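Local structure of probable porin (2Y0H) at residues Q199-Y204 and G233-A238; A193-G198 and R205-G210; N345-Y350 and K363-T368; R305-F310 and N319-Y324. The protein probably acts as an outer-membrane porin of the OprD family, an antiparallel beta-barrel channel that lets small solutes cross the membrane. All blocks are in the same frame, centred on the assembly; numbering follows the deposited sequence.

Contact 1: residues Q199-Y204 and G233-A238; sequences QLKDIY and GEDGAA
Asp202 and Gly236 come within 4.3 Å at their CA atoms, where the tight bend after strand 191-200 meets a type II' beta turn running from Asp235 to Ala238. The carboxylate of Asp235 is the hub. Its CG stands anti to the backbone N (chi1 176°), which carries both oxygens across to the other bend. Asp235 OD1 takes a nearly straight bond of 2.8 Å from Gln199 NE2. This donor lies on the syn side of OD1 but well out of the carboxylate plane, while OD1 lies in the amide plane of Gln199. Asp235 OD2 takes the backbone N of Asp202 at 2.8 Å, on its anti lone pair. Arg205 adds a salt bridge to Asp235 OD1. The three donors probably favour the charged form of this buried acid and offset the nearby carboxylate of Asp202. The segments are the ends of strands 191-200 and 221-234 and the loops that follow them, probably at the extracellular end of the barrel, as in other OprD porins. Ile203 and Tyr204 form a classic beta bulge opposite Leu200 there. Asp202 returns the grip: its OD1 accepts Ala237 N at 2.9 Å, from above the carboxylate plane. Asp202 OD1 also lies 3.4 Å from Gly236 CA. Lys201 NZ makes a long salt bridge to Asp202 OD2. Asp235 N makes a weak bond to Ile203 O, and Tyr204 CB rests 3.3 Å from Gly233 O.

Contact 2: residues A193-G198 and R205-G210; sequences ASYYYG and RQHYLG. With C8E ((hydroxyethyloxy)tri(ethyloxy)octane), chain E; C8E ((hydroxyethyloxy)tri(ethyloxy)octane), chain H.
Tyr195 OH and His207 ND1 lie only 2.5 Å apart, a short hydrogen bond in which either partner could be the donor. The two side chains run side by side and point the same way, and the rings meet rim to rim. Tyr195 CG is anti to its own amide nitrogen (chi1 167°), and this brings the hydroxyl to the edge of the imidazole. Tyr197 completes an aromatic cluster. Tyr197 CD1 sits over one face of the His207 ring, 3.5 Å from His207 CE1, with the planes inclined at 46°. At the far end of Tyr197, OH packs 3.2 Å from Arg205 CG and over one face of the guanidinium. That group's salt bridge goes to Asp235. The two strands form an antiparallel hairpin of the barrel wall, with paired bonds at Ser194-Gly210, Tyr196-Tyr208 and Gly198-Gln206. On the opposite face from the cluster, Tyr208 CE2 reaches Ser194 CB at 4.0 Å. Two detergent molecules cover the cluster. One lies over a face of Tyr195, its C6 3.4 Å from CZ, and the other over the centre of Tyr197. This face is therefore probably the membrane side, where the hydroxyl-imidazole bond satisfies two polar atoms against an apolar surround.

Contact 3: residues N345-Y350 and K363-T368; sequences NTDLSY and KWRNIT. With C8E ((hydroxyethyloxy)tri(ethyloxy)octane), chain D.
Asp347 and Arg365 form the tight part of this contact, a salt bridge across a non-hydrogen-bonded pair of an antiparallel hairpin in the barrel wall. Arg365 NE gives a straight bond of 3.0 Å to Asp347 OD1. OD1 lies in the guanidinium plane, but NE approaches it from above the carboxylate plane. The second bond, Arg365 NH2 to Asp347 OD2, is weak and bent. The two flat groups are turned 66° apart, so they do not meet as a coplanar pair. A bend at chi3 (66°) turns the guanidinium so that NE and NH2 reach the carboxylate of Asp347. Arg365 CB comes within 3.1 Å of Asp347 OD1. On the same face, Asn345 ND2 lies alongside Ile367, while its polar atoms bond Ala290 and Glu343. Lys363 is looser: its NZ stays 4.3 Å from Asp347 OD2, beyond a salt bridge. These charged residues probably face the channel, consistent with the basic pore wall of OprD porins.

The other face is looser and partly apolar, probably toward the membrane. Leu348 CB meets Trp364 CE3 at 4.0 Å, at the edge of the indole and in its plane. Thr346 turns its hydroxyl to Thr322 of the neighbouring strand. Tyr350 makes no contact with 363-368; a detergent oxygen, O12, lies over one face of its ring, 3.5 Å from CZ.

Contact 4: residues R305-F310 and N319-Y324; sequences RYDYDF and NLMTRY
Met321 CG lies over one face of the Arg305 guanidinium, 3.4 Å from NH2. Met321 CG is also 3.2 Å from Asp307 OD2. Arg305 and Met321 cross at about a right angle, and bends at chi2 (-74°) and chi3 (-72°) bring Met321 CE over a face of the Arg323 guanidinium. Asp307 holds the arginine in place. Arg305 NE bonds Asp307 OD1 at 2.9 Å and Arg305 NH2 bonds Asp307 OD2 at 3.0 Å, a side-on grip with one nitrogen to each oxygen. This should fix the rotation of the guanidinium. Between the two arginines a water accepts from Arg305 NH1 and Arg323 NH1, whose guanidinium planes are 81° apart. A second water links Asp307 OD2 to Leu320 O. The segments form a beta hairpin of the barrel, and this charged face probably lines the channel. The opposite face is mainly aromatic and apolar. Tyr306 presents its ring edge to Leu320 and Thr322. At the hairpin end, Phe310 CE1 touches Leu320 CB at 3.7 Å, and Tyr308 CD2 sits over the centre of the Phe310 ring. Further out, Asn345 holds Arg323 through NE, and the hydroxyl of Tyr306 is hydrogen-bonded to His259 ND1.

In the fold
From the N terminus, residues 193-198 open contact 2 and residues 199-204 open contact 1. Residues 205-210 then close contact 2 across a very short loop. Contact 1 closes only at 233-238, after strands 204-216 and 221-234, so the two cross along the chain. They also touch, Arg205 being common ground, and tie three successive strands from the barrel wall to its end. Contact 4 follows as a separate hairpin, 305-310 with 319-324, and contact 3 closes the next-but-one loop, 345-350 with 363-368. These two are in series, yet their strands are neighbours: Asp347 N probably bonds Met321 O. Contacts 1 and 3 lie on opposite sides of the chain's centre.

Contact 1: residues Q199-Y204 and G233-A238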
# COMPACT_ATOMS: atom_id res chain seq x y z
N GLN A 199 -14.04 -9.24 3.41
CA GLN A 199 -15.41 -8.98 3.84
C GLN A 199 -15.46 -8.07 5.04
O GLN A 199 -15.09 -8.49 6.14
CB GLN A 199 -16.13 -10.28 4.19
CG GLN A 199 -17.50 -10.06 4.84
CD GLN A 199 -18.03 -11.34 5.49
OE1 GLN A 199 -17.32 -11.99 6.25
NE2 GLN A 199 -19.27 -11.71 5.16
N LEU A 200 -15.91 -6.84 4.85
CA LEU A 200 -16.14 -5.95 5.98
C LEU A 200 -17.57 -6.25 6.39
O LEU A 200 -18.51 -5.83 5.71
CB LEU A 200 -16.03 -4.48 5.58
CG LEU A 200 -15.40 -3.52 6.58
CD1 LEU A 200 -15.82 -2.06 6.34
CD2 LEU A 200 -15.62 -3.94 8.00
N LYS A 201 -17.73 -7.01 7.47
CA LYS A 201 -19.03 -7.56 7.86
C LYS A 201 -20.15 -6.52 7.87
O LYS A 201 -20.02 -5.46 8.47
CB LYS A 201 -18.95 -8.23 9.23
CG LYS A 201 -20.15 -9.15 9.50
CD LYS A 201 -20.17 -9.68 10.93
CE LYS A 201 -21.28 -10.72 11.12
NZ LYS A 201 -22.63 -10.22 10.70
N ASP A 202 -21.23 -6.84 7.18
CA ASP A 202 -22.38 -5.94 7.02
C ASP A 202 -22.18 -4.69 6.17
O ASP A 202 -23.08 -3.86 6.08
CB ASP A 202 -22.97 -5.57 8.38
CG ASP A 202 -23.76 -6.69 8.97
OD1 ASP A 202 -24.38 -7.44 8.17
OD2 ASP A 202 -23.75 -6.83 10.21
N ILE A 203 -21.02 -4.55 5.54
CA ILE A 203 -20.79 -3.38 4.69
C ILE A 203 -20.46 -3.77 3.24
O ILE A 203 -21.22 -3.44 2.33
CB ILE A 203 -19.70 -2.45 5.28
CG1 ILE A 203 -20.21 -1.88 6.60
CG2 ILE A 203 -19.33 -1.33 4.29
CD1 ILE A 203 -19.21 -1.02 7.35
N TYR A 204 -19.36 -4.49 3.04
CA TYR A 204 -19.01 -4.95 1.69
C TYR A 204 -18.23 -6.27 1.65
O TYR A 204 -17.65 -6.70 2.65
CB TYR A 204 -18.28 -3.85 0.90
CG TYR A 204 -16.80 -3.68 1.22
CD1 TYR A 204 -16.39 -2.89 2.28
CD2 TYR A 204 -15.83 -4.30 0.44
CE1 TYR A 204 -15.04 -2.70 2.56
CE2 TYR A 204 -14.48 -4.13 0.71
CZ TYR A 204 -14.09 -3.34 1.77
OH TYR A 204 -12.76 -3.17 2.04
N GLY A 233 -19.14 -5.99 -3.88
CA GLY A 233 -20.57 -5.80 -3.68
C GLY A 233 -20.87 -5.61 -2.21
O GLY A 233 -19.98 -5.60 -1.37
N GLU A 234 -22.15 -5.45 -1.90
CA GLU A 234 -22.55 -5.20 -0.52
C GLU A 234 -22.44 -6.49 0.26
O GLU A 234 -22.33 -7.57 -0.32
CB GLU A 234 -23.99 -4.68 -0.47
CG GLU A 234 -25.05 -5.73 -0.79
CD GLU A 234 -26.44 -5.13 -0.83
OE1 GLU A 234 -26.60 -4.09 -1.52
OE2 GLU A 234 -27.36 -5.67 -0.17
N ASP A 235 -22.48 -6.39 1.58
CA ASP A 235 -22.49 -7.57 2.43
C ASP A 235 -23.52 -7.40 3.54
O ASP A 235 -23.64 -6.32 4.11
CB ASP A 235 -21.10 -7.80 3.02
CG ASP A 235 -21.07 -8.97 3.99
OD1 ASP A 235 -20.87 -10.11 3.55
OD2 ASP A 235 -21.26 -8.76 5.21
N GLY A 236 -24.24 -8.47 3.85
CA GLY A 236 -25.12 -8.51 5.01
C GLY A 236 -26.17 -7.42 5.00
O GLY A 236 -26.84 -7.20 3.99
N ALA A 237 -26.31 -6.72 6.13
CA ALA A 237 -27.30 -5.64 6.24
C ALA A 237 -26.96 -4.45 5.35
O ALA A 237 -27.81 -3.60 5.11
CB ALA A 237 -27.43 -5.19 7.69
N ALA A 238 -25.73 -4.41 4.85
CA ALA A 238 -25.33 -3.35 3.94
C ALA A 238 -25.60 -1.97 4.55
O ALA A 238 -26.29 -1.14 3.97
CB ALA A 238 -26.05 -3.49 2.59

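Contact 2: residues A193-G198 and R205-G210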
# COMPACT_ATOMS: atom_id res chain seq x y z
N ALA A 193 -0.60 -17.12 -9.59
CA ALA A 193 -1.94 -16.60 -9.53
C ALA A 193 -2.34 -16.41 -8.08
O ALA A 193 -1.86 -17.12 -7.19
CB ALA A 193 -2.90 -17.54 -10.24
N SER A 194 -3.23 -15.45 -7.84
CA SER A 194 -3.66 -15.13 -6.49
C SER A 194 -5.15 -14.91 -6.45
O SER A 194 -5.71 -14.27 -7.34
CB SER A 194 -2.97 -13.88 -5.98
OG SER A 194 -1.63 -14.16 -5.67
N TYR A 195 -5.80 -15.46 -5.43
CA TYR A 195 -7.19 -15.13 -5.19
C TYR A 195 -7.34 -14.69 -3.74
O TYR A 195 -6.81 -15.34 -2.84
CB TYR A 195 -8.11 -16.32 -5.49
CG TYR A 195 -9.51 -16.10 -4.95
CD1 TYR A 195 -9.84 -16.45 -3.64
CD2 TYR A 195 -10.49 -15.50 -5.73
CE1 TYR A 195 -11.12 -16.23 -3.13
CE2 TYR A 195 -11.77 -15.28 -5.24
CZ TYR A 195 -12.08 -15.64 -3.95
OH TYR A 195 -13.35 -15.42 -3.48
N TYR A 196 -8.04 -13.58 -3.52
CA TYR A 196 -8.33 -13.11 -2.17
C TYR A 196 -9.79 -12.70 -2.02
O TYR A 196 -10.42 -12.25 -2.98
CB TYR A 196 -7.42 -11.93 -1.78
CG TYR A 196 -6.09 -12.35 -1.19
CD1 TYR A 196 -5.01 -12.64 -2.00
CD2 TYR A 196 -5.92 -12.44 0.19
CE1 TYR A 196 -3.78 -13.03 -1.46
CE2 TYR A 196 -4.71 -12.83 0.74
CZ TYR A 196 -3.64 -13.13 -0.08
OH TYR A 196 -2.44 -13.50 0.47
N TYR A 197 -10.31 -12.87 -0.80
CA TYR A 197 -11.66 -12.47 -0.45
C TYR A 197 -11.58 -11.55 0.76
O TYR A 197 -10.97 -11.89 1.77
CB TYR A 197 -12.52 -13.71 -0.15
CG TYR A 197 -13.93 -13.42 0.33
CD1 TYR A 197 -14.88 -12.88 -0.53
CD2 TYR A 197 -14.31 -13.68 1.64
CE1 TYR A 197 -16.17 -12.61 -0.10
CE2 TYR A 197 -15.61 -13.41 2.09
CZ TYR A 197 -16.53 -12.88 1.21
OH TYR A 197 -17.82 -12.61 1.63
N GLY A 198 -12.18 -10.36 0.65
CA GLY A 198 -12.26 -9.44 1.77
C GLY A 198 -13.72 -9.18 2.13
O GLY A 198 -14.54 -8.95 1.26
N ARG A 205 -18.25 -6.87 0.47
CA ARG A 205 -17.51 -8.09 0.12
C ARG A 205 -16.68 -7.77 -1.11
O ARG A 205 -17.14 -7.07 -2.00
CB ARG A 205 -18.47 -9.19 -0.34
CG ARG A 205 -19.21 -9.92 0.71
CD ARG A 205 -20.18 -10.92 0.06
NE ARG A 205 -21.06 -11.47 1.08
CZ ARG A 205 -21.28 -12.76 1.28
NH1 ARG A 205 -20.72 -13.68 0.50
NH2 ARG A 205 -22.08 -13.14 2.26
N GLN A 206 -15.49 -8.35 -1.21
CA GLN A 206 -14.62 -8.07 -2.34
C GLN A 206 -13.83 -9.30 -2.76
O GLN A 206 -13.14 -9.91 -1.93
CB GLN A 206 -13.67 -6.94 -1.97
CG GLN A 206 -12.78 -6.47 -3.07
CD GLN A 206 -12.09 -5.16 -2.71
OE1 GLN A 206 -11.05 -5.17 -2.06
NE2 GLN A 206 -12.66 -4.05 -3.14
N HIS A 207 -13.92 -9.66 -4.03
CA HIS A 207 -13.16 -10.79 -4.57
C HIS A 207 -12.04 -10.23 -5.41
O HIS A 207 -12.24 -9.29 -6.16
CB HIS A 207 -14.03 -11.70 -5.45
CG HIS A 207 -15.15 -12.37 -4.72
ND1 HIS A 207 -15.02 -13.62 -4.15
CD2 HIS A 207 -16.41 -11.96 -4.46
CE1 HIS A 207 -16.16 -13.96 -3.58
NE2 HIS A 207 -17.02 -12.96 -3.74
N TYR A 208 -10.86 -10.84 -5.29
CA TYR A 208 -9.69 -10.40 -6.04
C TYR A 208 -9.10 -11.56 -6.79
O TYR A 208 -8.93 -12.65 -6.23
CB TYR A 208 -8.63 -9.84 -5.10
CG TYR A 208 -7.26 -9.68 -5.74
CD1 TYR A 208 -6.98 -8.59 -6.57
CD2 TYR A 208 -6.24 -10.60 -5.51
CE1 TYR A 208 -5.75 -8.43 -7.16
CE2 TYR A 208 -4.98 -10.44 -6.11
CZ TYR A 208 -4.75 -9.35 -6.93
OH TYR A 208 -3.53 -9.15 -7.53
N LEU A 209 -8.77 -11.31 -8.05
CA LEU A 209 -8.04 -12.27 -8.85
C LEU A 209 -6.83 -11.59 -9.49
O LEU A 209 -6.97 -10.56 -10.16
CB LEU A 209 -8.93 -12.88 -9.93
CG LEU A 209 -8.34 -14.15 -10.52
CD1 LEU A 209 -8.32 -15.20 -9.43
CD2 LEU A 209 -9.13 -14.65 -11.74
N GLY A 210 -5.66 -12.16 -9.29
CA GLY A 210 -4.45 -11.61 -9.86
C GLY A 210 -3.66 -12.65 -10.61
O GLY A 210 -3.55 -13.80 -10.19
C1 C8E E . -9.26 -20.97 -3.54
C2 C8E E . -8.87 -20.94 -5.02
C3 C8E E . -10.00 -20.45 -5.92
C4 C8E E . -10.93 -19.46 -5.23
C5 C8E E . -12.38 -19.69 -5.66
C6 C8E E . -13.25 -18.45 -5.43
C7 C8E E . -14.70 -18.67 -5.86
C8 C8E E . -15.61 -17.59 -5.29
O9 C8E E . -16.76 -17.41 -6.09
C10 C8E E . -17.96 -17.41 -5.34
C1 C8E H . -12.86 -18.31 -0.19
C2 C8E H . -13.94 -17.34 -0.67
C3 C8E H . -15.35 -17.90 -0.47
C4 C8E H . -16.36 -16.80 -0.14
C5 C8E H . -17.59 -16.86 -1.03

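Contact 3: residues N345-Y350 and K363-T368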
# COMPACT_ATOMS: atom_id res chain seq x y z
N ASN A 345 4.24 12.09 -11.38
CA ASN A 345 5.08 11.89 -10.20
C ASN A 345 6.50 11.71 -10.67
O ASN A 345 6.77 10.90 -11.55
CB ASN A 345 4.69 10.61 -9.45
CG ASN A 345 3.36 10.72 -8.73
OD1 ASN A 345 2.79 9.70 -8.32
ND2 ASN A 345 2.86 11.93 -8.57
N THR A 346 7.42 12.49 -10.11
CA THR A 346 8.83 12.28 -10.38
C THR A 346 9.53 12.10 -9.04
O THR A 346 9.46 12.97 -8.18
CB THR A 346 9.45 13.45 -11.15
OG1 THR A 346 8.81 13.56 -12.43
CG2 THR A 346 10.94 13.21 -11.36
N ASP A 347 10.17 10.96 -8.87
CA ASP A 347 10.87 10.65 -7.64
C ASP A 347 12.34 10.48 -7.93
O ASP A 347 12.72 9.79 -8.88
CB ASP A 347 10.32 9.37 -7.00
CG ASP A 347 8.91 9.54 -6.51
OD1 ASP A 347 8.51 10.71 -6.34
OD2 ASP A 347 8.21 8.53 -6.27
N LEU A 348 13.17 11.12 -7.13
CA LEU A 348 14.59 10.83 -7.14
C LEU A 348 14.91 10.29 -5.77
O LEU A 348 14.64 10.92 -4.76
CB LEU A 348 15.40 12.09 -7.45
CG LEU A 348 16.89 11.88 -7.71
CD1 LEU A 348 17.14 10.98 -8.92
CD2 LEU A 348 17.59 13.23 -7.88
N SER A 349 15.46 9.09 -5.74
CA SER A 349 15.76 8.47 -4.47
C SER A 349 17.24 8.11 -4.42
O SER A 349 17.83 7.71 -5.42
CB SER A 349 14.86 7.24 -4.26
OG SER A 349 15.50 6.06 -4.70
N TYR A 350 17.83 8.26 -3.24
CA TYR A 350 19.25 7.98 -3.07
C TYR A 350 19.52 7.30 -1.74
O TYR A 350 19.23 7.87 -0.69
CB TYR A 350 20.08 9.27 -3.18
CG TYR A 350 21.57 9.01 -3.17
CD1 TYR A 350 22.15 8.23 -4.16
CD2 TYR A 350 22.39 9.54 -2.18
CE1 TYR A 350 23.50 7.98 -4.17
CE2 TYR A 350 23.76 9.29 -2.18
CZ TYR A 350 24.30 8.51 -3.18
OH TYR A 350 25.65 8.24 -3.21
N LYS A 363 14.57 10.67 -0.31
CA LYS A 363 13.63 10.69 -1.43
C LYS A 363 13.09 12.09 -1.69
O LYS A 363 12.51 12.71 -0.80
CB LYS A 363 12.47 9.70 -1.22
CG LYS A 363 11.56 9.57 -2.45
CD LYS A 363 10.30 8.74 -2.17
CE LYS A 363 10.58 7.26 -2.14
NZ LYS A 363 10.97 6.75 -3.48
N TRP A 364 13.29 12.58 -2.91
CA TRP A 364 12.62 13.80 -3.34
C TRP A 364 11.50 13.41 -4.30
O TRP A 364 11.75 12.71 -5.28
CB TRP A 364 13.59 14.76 -4.04
CG TRP A 364 12.87 15.89 -4.75
CD1 TRP A 364 12.20 16.93 -4.16
CD2 TRP A 364 12.73 16.08 -6.17
NE1 TRP A 364 11.66 17.75 -5.12
CE2 TRP A 364 11.97 17.25 -6.36
CE3 TRP A 364 13.18 15.37 -7.29
CZ2 TRP A 364 11.66 17.74 -7.64
CZ3 TRP A 364 12.86 15.85 -8.56
CH2 TRP A 364 12.10 17.02 -8.72
N ARG A 365 10.29 13.86 -4.01
CA ARG A 365 9.12 13.56 -4.83
C ARG A 365 8.48 14.85 -5.33
O ARG A 365 8.16 15.73 -4.53
CB ARG A 365 8.06 12.80 -4.03
CG ARG A 365 8.57 11.69 -3.13
CD ARG A 365 7.44 10.74 -2.73
NE ARG A 365 6.92 10.01 -3.89
CZ ARG A 365 5.92 9.14 -3.85
NH1 ARG A 365 5.31 8.88 -2.70
NH2 ARG A 365 5.54 8.52 -4.95
N ASN A 366 8.28 14.94 -6.64
CA ASN A 366 7.55 16.05 -7.23
C ASN A 366 6.19 15.57 -7.70
O ASN A 366 6.09 14.58 -8.44
CB ASN A 366 8.33 16.69 -8.38
CG ASN A 366 7.65 17.94 -8.94
OD1 ASN A 366 6.76 18.53 -8.31
ND2 ASN A 366 8.06 18.35 -10.14
N ILE A 367 5.15 16.25 -7.27
CA ILE A 367 3.79 15.86 -7.60
C ILE A 367 3.05 16.96 -8.35
O ILE A 367 2.91 18.08 -7.86
CB ILE A 367 3.00 15.48 -6.34
CG1 ILE A 367 3.69 14.32 -5.64
CG2 ILE A 367 1.58 15.10 -6.69
CD1 ILE A 367 3.00 13.89 -4.38
N THR A 368 2.58 16.65 -9.55
CA THR A 368 1.77 17.61 -10.29
C THR A 368 0.45 16.95 -10.67
O THR A 368 0.43 15.85 -11.22
CB THR A 368 2.49 18.13 -11.56
OG1 THR A 368 3.79 18.61 -11.21
CG2 THR A 368 1.70 19.27 -12.19
C8 C8E D . 20.60 13.09 -4.58
O9 C8E D . 21.76 13.36 -5.33
C10 C8E D . 22.94 13.19 -4.58
C11 C8E D . 23.94 12.34 -5.36
O12 C8E D . 24.88 11.76 -4.47

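Contact 4: residues R305-F310 and N319-Y324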
# COMPACT_ATOMS: atom_id res chain seq x y z
N ARG A 305 5.22 4.91 -17.31
CA ARG A 305 6.21 5.01 -16.25
C ARG A 305 7.61 4.64 -16.74
O ARG A 305 7.79 3.67 -17.48
CB ARG A 305 5.82 4.11 -15.08
CG ARG A 305 6.89 3.99 -14.01
CD ARG A 305 6.42 3.10 -12.84
NE ARG A 305 7.52 2.86 -11.91
CZ ARG A 305 7.38 2.55 -10.62
NH1 ARG A 305 6.17 2.42 -10.06
NH2 ARG A 305 8.47 2.37 -9.89
N TYR A 306 8.60 5.41 -16.30
CA TYR A 306 9.99 5.13 -16.63
C TYR A 306 10.83 5.07 -15.37
O TYR A 306 10.71 5.92 -14.49
CB TYR A 306 10.54 6.20 -17.56
CG TYR A 306 12.02 6.05 -17.81
CD1 TYR A 306 12.52 4.99 -18.56
CD2 TYR A 306 12.92 6.96 -17.28
CE1 TYR A 306 13.88 4.85 -18.77
CE2 TYR A 306 14.27 6.83 -17.50
CZ TYR A 306 14.75 5.77 -18.24
OH TYR A 306 16.09 5.64 -18.45
N ASP A 307 11.69 4.05 -15.28
CA ASP A 307 12.62 3.92 -14.17
C ASP A 307 14.05 3.88 -14.65
O ASP A 307 14.35 3.32 -15.70
CB ASP A 307 12.34 2.65 -13.36
CG ASP A 307 10.98 2.66 -12.71
OD1 ASP A 307 9.99 2.25 -13.36
OD2 ASP A 307 10.92 3.08 -11.53
N TYR A 308 14.94 4.47 -13.86
CA TYR A 308 16.36 4.34 -14.13
C TYR A 308 17.18 4.08 -12.86
O TYR A 308 17.04 4.79 -11.86
CB TYR A 308 16.91 5.55 -14.90
CG TYR A 308 18.31 5.29 -15.43
CD1 TYR A 308 18.53 4.31 -16.40
CD2 TYR A 308 19.41 5.98 -14.93
CE1 TYR A 308 19.82 4.05 -16.87
CE2 TYR A 308 20.69 5.73 -15.39
CZ TYR A 308 20.89 4.76 -16.36
OH TYR A 308 22.16 4.51 -16.81
N ASP A 309 17.99 3.03 -12.91
CA ASP A 309 18.97 2.72 -11.86
C ASP A 309 20.33 3.28 -12.31
O ASP A 309 20.85 2.92 -13.38
CB ASP A 309 19.01 1.21 -11.62
CG ASP A 309 19.92 0.81 -10.44
OD1 ASP A 309 20.83 1.57 -10.07
OD2 ASP A 309 19.74 -0.30 -9.89
N PHE A 310 20.88 4.20 -11.53
CA PHE A 310 22.11 4.91 -11.92
C PHE A 310 23.40 4.15 -11.57
O PHE A 310 24.49 4.68 -11.75
CB PHE A 310 22.15 6.31 -11.29
CG PHE A 310 21.26 7.33 -11.97
CD1 PHE A 310 19.93 7.47 -11.61
CD2 PHE A 310 21.78 8.17 -12.95
CE1 PHE A 310 19.13 8.41 -12.22
CE2 PHE A 310 20.97 9.11 -13.56
CZ PHE A 310 19.65 9.24 -13.20
N ASN A 319 18.25 6.37 -7.92
CA ASN A 319 17.20 5.89 -8.82
C ASN A 319 16.24 7.00 -9.21
O ASN A 319 15.81 7.78 -8.37
CB ASN A 319 16.38 4.75 -8.21
CG ASN A 319 17.20 3.50 -7.97
OD1 ASN A 319 17.39 2.67 -8.87
ND2 ASN A 319 17.70 3.35 -6.75
N LEU A 320 15.92 7.06 -10.50
CA LEU A 320 14.91 7.97 -11.02
C LEU A 320 13.62 7.20 -11.33
O LEU A 320 13.66 6.14 -11.97
CB LEU A 320 15.42 8.63 -12.30
CG LEU A 320 14.38 9.40 -13.11
CD1 LEU A 320 13.94 10.64 -12.34
CD2 LEU A 320 14.93 9.78 -14.49
N MET A 321 12.48 7.71 -10.87
CA MET A 321 11.18 7.20 -11.32
C MET A 321 10.31 8.36 -11.76
O MET A 321 10.15 9.33 -11.02
CB MET A 321 10.48 6.38 -10.23
CG MET A 321 9.19 5.64 -10.70
SD MET A 321 7.72 6.67 -10.97
CE MET A 321 7.25 7.11 -9.29
N THR A 322 9.76 8.29 -12.97
CA THR A 322 8.79 9.29 -13.39
C THR A 322 7.62 8.58 -14.07
O THR A 322 7.80 7.65 -14.86
CB THR A 322 9.41 10.38 -14.29
OG1 THR A 322 8.46 11.44 -14.48
CG2 THR A 322 9.84 9.79 -15.64
N ARG A 323 6.41 8.99 -13.72
CA ARG A 323 5.23 8.34 -14.24
C ARG A 323 4.13 9.36 -14.43
O ARG A 323 4.12 10.41 -13.78
CB ARG A 323 4.79 7.21 -13.30
CG ARG A 323 4.46 7.68 -11.88
CD ARG A 323 4.13 6.51 -10.94
NE ARG A 323 3.92 6.97 -9.57
CZ ARG A 323 3.91 6.19 -8.50
NH1 ARG A 323 4.09 4.88 -8.62
NH2 ARG A 323 3.72 6.71 -7.30
N TYR A 324 3.22 9.05 -15.34
CA TYR A 324 2.13 9.94 -15.67
C TYR A 324 0.88 9.09 -15.85
O TYR A 324 0.92 8.04 -16.49
CB TYR A 324 2.46 10.71 -16.96
CG TYR A 324 1.30 11.51 -17.53
CD1 TYR A 324 1.09 12.83 -17.15
CD2 TYR A 324 0.43 10.94 -18.45
CE1 TYR A 324 0.04 13.56 -17.67
CE2 TYR A 324 -0.62 11.67 -18.98
CZ TYR A 324 -0.81 12.98 -18.58
OH TYR A 324 -1.86 13.70 -19.10
O HOH W 1 3.60 3.07 -10.92
O HOH W 2 13.15 3.76 -10.16